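Local coordinates for protein putative efflux transporter (Bacteroides eggerthii, PDB 4L8J) that probably serves as the periplasmic adaptor, or membrane-fusion, subunit of a tripartite efflux pump, linking an inner-membrane transporter to an outer-membrane channel, at residues A76-A79 with A80-A84; Q87-R90 with N91-L94. All coordinates share one frame; numbering follows the deposited sequence. Where two conformers were deposited one is given.

Interaction 1: A76-A79 with A80-A84; sequences ADKA and AYETA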
loop_
_atom_site.group_PDB
_atom_site.type_symbol
_atom_site.label_atom_id
_atom_site.label_comp_id
_atom_site.label_asym_id
_atom_site.label_seq_id
_atom_site.Cartn_x
_atom_site.Cartn_y
_atom_site.Cartn_z
ATOM N N ALA A 76 3.420 47.260 74.285
ATOM C CA ALA A 76 4.350 48.321 74.683
ATOM C C ALA A 76 4.863 49.061 73.442
ATOM O O ALA A 76 4.946 50.286 73.444
ATOM C CB ALA A 76 5.514 47.730 75.473
ATOM N N ASP A 77 5.184 48.323 72.370
ATOM C CA ASP A 77 5.662 48.918 71.122
ATOM C C ASP A 77 4.512 49.667 70.432
ATOM O O ASP A 77 4.745 50.726 69.850
ATOM C CB ASP A 77 6.290 47.845 70.205
ATOM C CG ASP A 77 7.623 47.295 70.700
ATOM O OD1 ASP A 77 8.199 47.880 71.630
ATOM O OD2 ASP A 77 8.130 46.333 70.092
ATOM N N LYS A 78 3.274 49.153 70.557
ATOM C CA LYS A 78 2.058 49.774 70.013
ATOM C C LYS A 78 1.841 51.144 70.649
ATOM O O LYS A 78 1.687 52.128 69.920
ATOM C CB LYS A 78 0.816 48.881 70.223
ATOM C CG LYS A 78 -0.462 49.424 69.574
ATOM C CD LYS A 78 -1.621 48.434 69.696
ATOM C CE LYS A 78 -2.869 48.901 68.986
ATOM N NZ LYS A 78 -3.594 49.952 69.748
ATOM N N ALA A 79 1.843 51.203 71.998
ATOM C CA ALA A 79 1.683 52.440 72.760
ATOM C C ALA A 79 2.811 53.443 72.400
ATOM O O ALA A 79 2.502 54.581 72.053
ATOM C CB ALA A 79 1.676 52.145 74.250
ATOM N N ALA A 80 4.090 52.991 72.391
ATOM C CA ALA A 80 5.241 53.840 72.040
ATOM C C ALA A 80 5.114 54.401 70.612
ATOM O O ALA A 80 5.419 55.568 70.396
ATOM C CB ALA A 80 6.544 53.074 72.200
ATOM N N TYR A 81 4.594 53.600 69.663
ATOM C CA TYR A 81 4.372 54.036 68.284
ATOM C C TYR A 81 3.285 55.086 68.235
ATOM O O TYR A 81 3.454 56.083 67.556
ATOM C CB TYR A 81 4.007 52.853 67.356
ATOM C CG TYR A 81 3.545 53.305 65.989
ATOM C CD1 TYR A 81 4.462 53.683 65.011
ATOM C CD2 TYR A 81 2.189 53.422 65.692
ATOM C CE1 TYR A 81 4.044 54.156 63.770
ATOM C CE2 TYR A 81 1.758 53.893 64.452
ATOM C CZ TYR A 81 2.692 54.257 63.493
ATOM O OH TYR A 81 2.280 54.703 62.261
ATOM N N GLU A 82 2.153 54.850 68.919
ATOM C CA GLU A 82 1.026 55.779 68.939
ATOM C C GLU A 82 1.410 57.143 69.530
ATOM O O GLU A 82 0.974 58.164 68.989
ATOM C CB GLU A 82 -0.145 55.180 69.706
ATOM C CG GLU A 82 -0.864 54.132 68.874
ATOM C CD GLU A 82 -1.867 53.274 69.615
ATOM O OE1 GLU A 82 -2.157 53.563 70.799
ATOM O OE2 GLU A 82 -2.372 52.312 68.994
ATOM N N THR A 83 2.223 57.163 70.617
ATOM C CA THR A 83 2.715 58.410 71.234
ATOM C C THR A 83 3.680 59.117 70.267
ATOM O O THR A 83 3.566 60.328 70.087
ATOM C CB THR A 83 3.406 58.133 72.591
ATOM O OG1 THR A 83 2.500 57.475 73.459
ATOM C CG2 THR A 83 3.907 59.407 73.277
ATOM N N ALA A 84 4.626 58.378 69.646
ATOM C CA ALA A 84 5.586 58.995 68.712
ATOM C C ALA A 84 4.878 59.549 67.484
ATOM O O ALA A 84 5.236 60.629 67.021
ATOM C CB ALA A 84 6.653 57.998 68.294
#
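An i to i+4 salt bridge, K78 to E82, lies along the first helix of the alpha-helical hairpin that membrane-fusion proteins of the HlyD type insert into their barrel-sandwich domain. K78 NZ lies 2.8 Å from E82 OE2, on the syn side of that oxygen and 16° out of the carboxylate plane. The lysine stays extended from CG, anti to its own N (chi1 -175°), as far as CE, and only the last torsion (chi4 -77°) swings the ammonium over to the glutamate. Its methylene CG also passes E82 OE2 at 3.5 Å, and the two chains slant across each other. Under the bridge, E82 N donates to K78 O at 2.9 Å. At the next residue, A79 O takes two donors: T83 N at 3.0 Å, almost in line with the carbonyl, and T83 OG1 at 3.2 Å from above the carbonyl plane, so the hydroxyl folds back on its own helix. D77 OD1 is held by Q73. Y81 leads away from this pair to helix 102-127, where its ring meets Y112 and Y119 and its OH bonds to Y112 OH; K78 also touches Y119 and A84 packs on A115.

Interaction 2: Q87-R90 with N91-L94; sequences QVER and NKRL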
loop_
_atom_site.group_PDB
_atom_site.type_symbol
_atom_site.label_atom_id
_atom_site.label_comp_id
_atom_site.label_asym_id
_atom_site.label_seq_id
_atom_site.Cartn_x
_atom_site.Cartn_y
_atom_site.Cartn_z
ATOM N N GLN A 87 3.061 62.801 68.537
ATOM C CA GLN A 87 4.033 63.858 68.766
ATOM C C GLN A 87 4.571 64.420 67.423
ATOM O O GLN A 87 4.664 65.640 67.314
ATOM C CB GLN A 87 5.176 63.410 69.699
ATOM C CG GLN A 87 5.965 64.589 70.307
ATOM C CD GLN A 87 5.086 65.458 71.185
ATOM O OE1 GLN A 87 4.594 65.022 72.216
ATOM N NE2 GLN A 87 4.785 66.670 70.746
ATOM N N VAL A 88 4.835 63.581 66.381
ATOM C CA VAL A 88 5.317 64.088 65.074
ATOM C C VAL A 88 4.242 64.903 64.355
ATOM O O VAL A 88 4.601 65.880 63.696
ATOM C CB VAL A 88 5.902 63.013 64.106
ATOM C CG1 VAL A 88 6.637 63.660 62.929
ATOM C CG2 VAL A 88 6.866 62.118 64.827
ATOM N N GLU A 89 2.946 64.502 64.445
ATOM C CA GLU A 89 1.851 65.220 63.769
ATOM C C GLU A 89 1.672 66.595 64.357
ATOM O O GLU A 89 1.494 67.559 63.613
ATOM C CB GLU A 89 0.526 64.433 63.803
ATOM C CG GLU A 89 0.445 63.381 62.707
ATOM C CD GLU A 89 0.833 63.816 61.302
ATOM O OE1 GLU A 89 0.218 64.774 60.776
ATOM O OE2 GLU A 89 1.751 63.190 60.725
ATOM N N ARG A 90 1.823 66.693 65.679
ATOM C CA ARG A 90 1.807 67.921 66.457
ATOM C C ARG A 90 2.947 68.820 66.018
ATOM O O ARG A 90 2.721 69.999 65.745
ATOM C CB ARG A 90 1.971 67.578 67.940
ATOM C CG ARG A 90 0.930 68.160 68.850
ATOM C CD ARG A 90 1.120 67.583 70.235
ATOM N NE ARG A 90 0.218 66.459 70.493
ATOM C CZ ARG A 90 0.577 65.314 71.072
ATOM N NH1 ARG A 90 1.834 65.125 71.464
ATOM N NH2 ARG A 90 -0.317 64.356 71.267
ATOM N N ASN A 91 4.178 68.256 65.931
ATOM C CA ASN A 91 5.382 69.004 65.533
ATOM C C ASN A 91 5.321 69.440 64.076
ATOM O O ASN A 91 5.874 70.492 63.764
ATOM C CB ASN A 91 6.663 68.224 65.848
ATOM C CG ASN A 91 6.862 68.128 67.348
ATOM O OD1 ASN A 91 6.104 68.713 68.107
ATOM N ND2 ASN A 91 7.858 67.385 67.827
ATOM N N LYS A 92 4.605 68.697 63.205
ATOM C CA LYS A 92 4.426 69.110 61.798
ATOM C C LYS A 92 3.645 70.429 61.773
ATOM O O LYS A 92 4.024 71.366 61.069
ATOM C CB LYS A 92 3.695 68.039 60.972
ATOM C CG LYS A 92 4.564 66.870 60.619
ATOM C CD LYS A 92 3.852 65.877 59.726
ATOM C CE LYS A 92 4.687 64.639 59.487
ATOM N NZ LYS A 92 3.915 63.593 58.771
ATOM N N ARG A 93 2.583 70.510 62.606
ATOM C CA ARG A 93 1.742 71.698 62.737
ATOM C C ARG A 93 2.512 72.857 63.355
ATOM O O ARG A 93 2.409 73.964 62.830
ATOM C CB ARG A 93 0.477 71.388 63.541
ATOM C CG ARG A 93 -0.655 70.861 62.674
ATOM C CD ARG A 93 -2.034 71.105 63.293
ATOM N NE ARG A 93 -2.094 70.782 64.723
ATOM C CZ ARG A 93 -2.227 69.555 65.220
ATOM N NH1 ARG A 93 -2.314 68.507 64.409
ATOM N NH2 ARG A 93 -2.266 69.367 66.531
ATOM N N LEU A 94 3.319 72.599 64.422
ATOM C CA LEU A 94 4.176 73.584 65.103
ATOM C C LEU A 94 5.290 74.124 64.190
ATOM O O LEU A 94 5.626 75.317 64.262
ATOM C CB LEU A 94 4.833 72.961 66.357
ATOM C CG LEU A 94 3.966 72.692 67.590
ATOM C CD1 LEU A 94 4.753 71.923 68.626
ATOM C CD2 LEU A 94 3.487 73.977 68.217
#
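E89 and K92 meet because both turn CG anti to their own carbonyl carbon (chi1 -82° and -76°), after which the glutamate kinks at chi2 while the lysine runs out straight. The result is an i to i+3 salt bridge on helix 68-95, near the tip of the helical hairpin: K92 NZ lies 2.9 Å from E89 OE2, on the syn side and somewhat out of the carboxylate plane. The lysine methylenes follow the acid, CE being 3.5 Å from E89 OE2, and K92 CE also touches V88 CG1 at 4.1 Å. The lysine's aliphatic part thus rests by V88, a buried residue that packs on V109 and Y112 of helix 102-127.

N91 carries the polar part of the buried side. Its CB and carboxamide sit by Q87 O, whose bond comes from N91 N at 3.0 Å; the side-chain amide is held instead by ND2 to S108 OG of the partner helix. Q87 NE2 comes to 3.6 Å from N91 OD1 in one of two deposited conformers of the glutamine, a doubtful approach. Y105 touches both N91 and K92, while L94, together with N91, touches I100 in the turn between the helices.

On the exposed side the chains of R90 and R93 cross, their guanidinium planes 76° apart. R93 N makes a weak bond to E89 O, whereas L94 N gives R90 O a firmer one at 3.0 Å. R93 doubles back at chi3, which lays one face of its guanidinium over R90 CA, 4.2 Å from the plane and offset toward the rim.

How the interactions relate
Interactions 1 and 2 follow each other along helix 68-95, with centres 16 Å apart, and do not touch. Each combines an acid-base pair on the helix surface with neighbours that turn to helix 102-127, and Y112 ties the two levels together: it bonds Y81 from interaction 1 and packs on V88 from interaction 2. The charge order reverses and the spacing changes, lysine before glutamate at i+4 in 76-84, glutamate before lysine at i+3 in 87-94. Interaction 2 lies farther out, about 60 Å between its centre and that of the chain against 52 Å, toward the hairpin turn. A glycerol, probably from crystallisation, lies about 4 Å from the Y81 side chain.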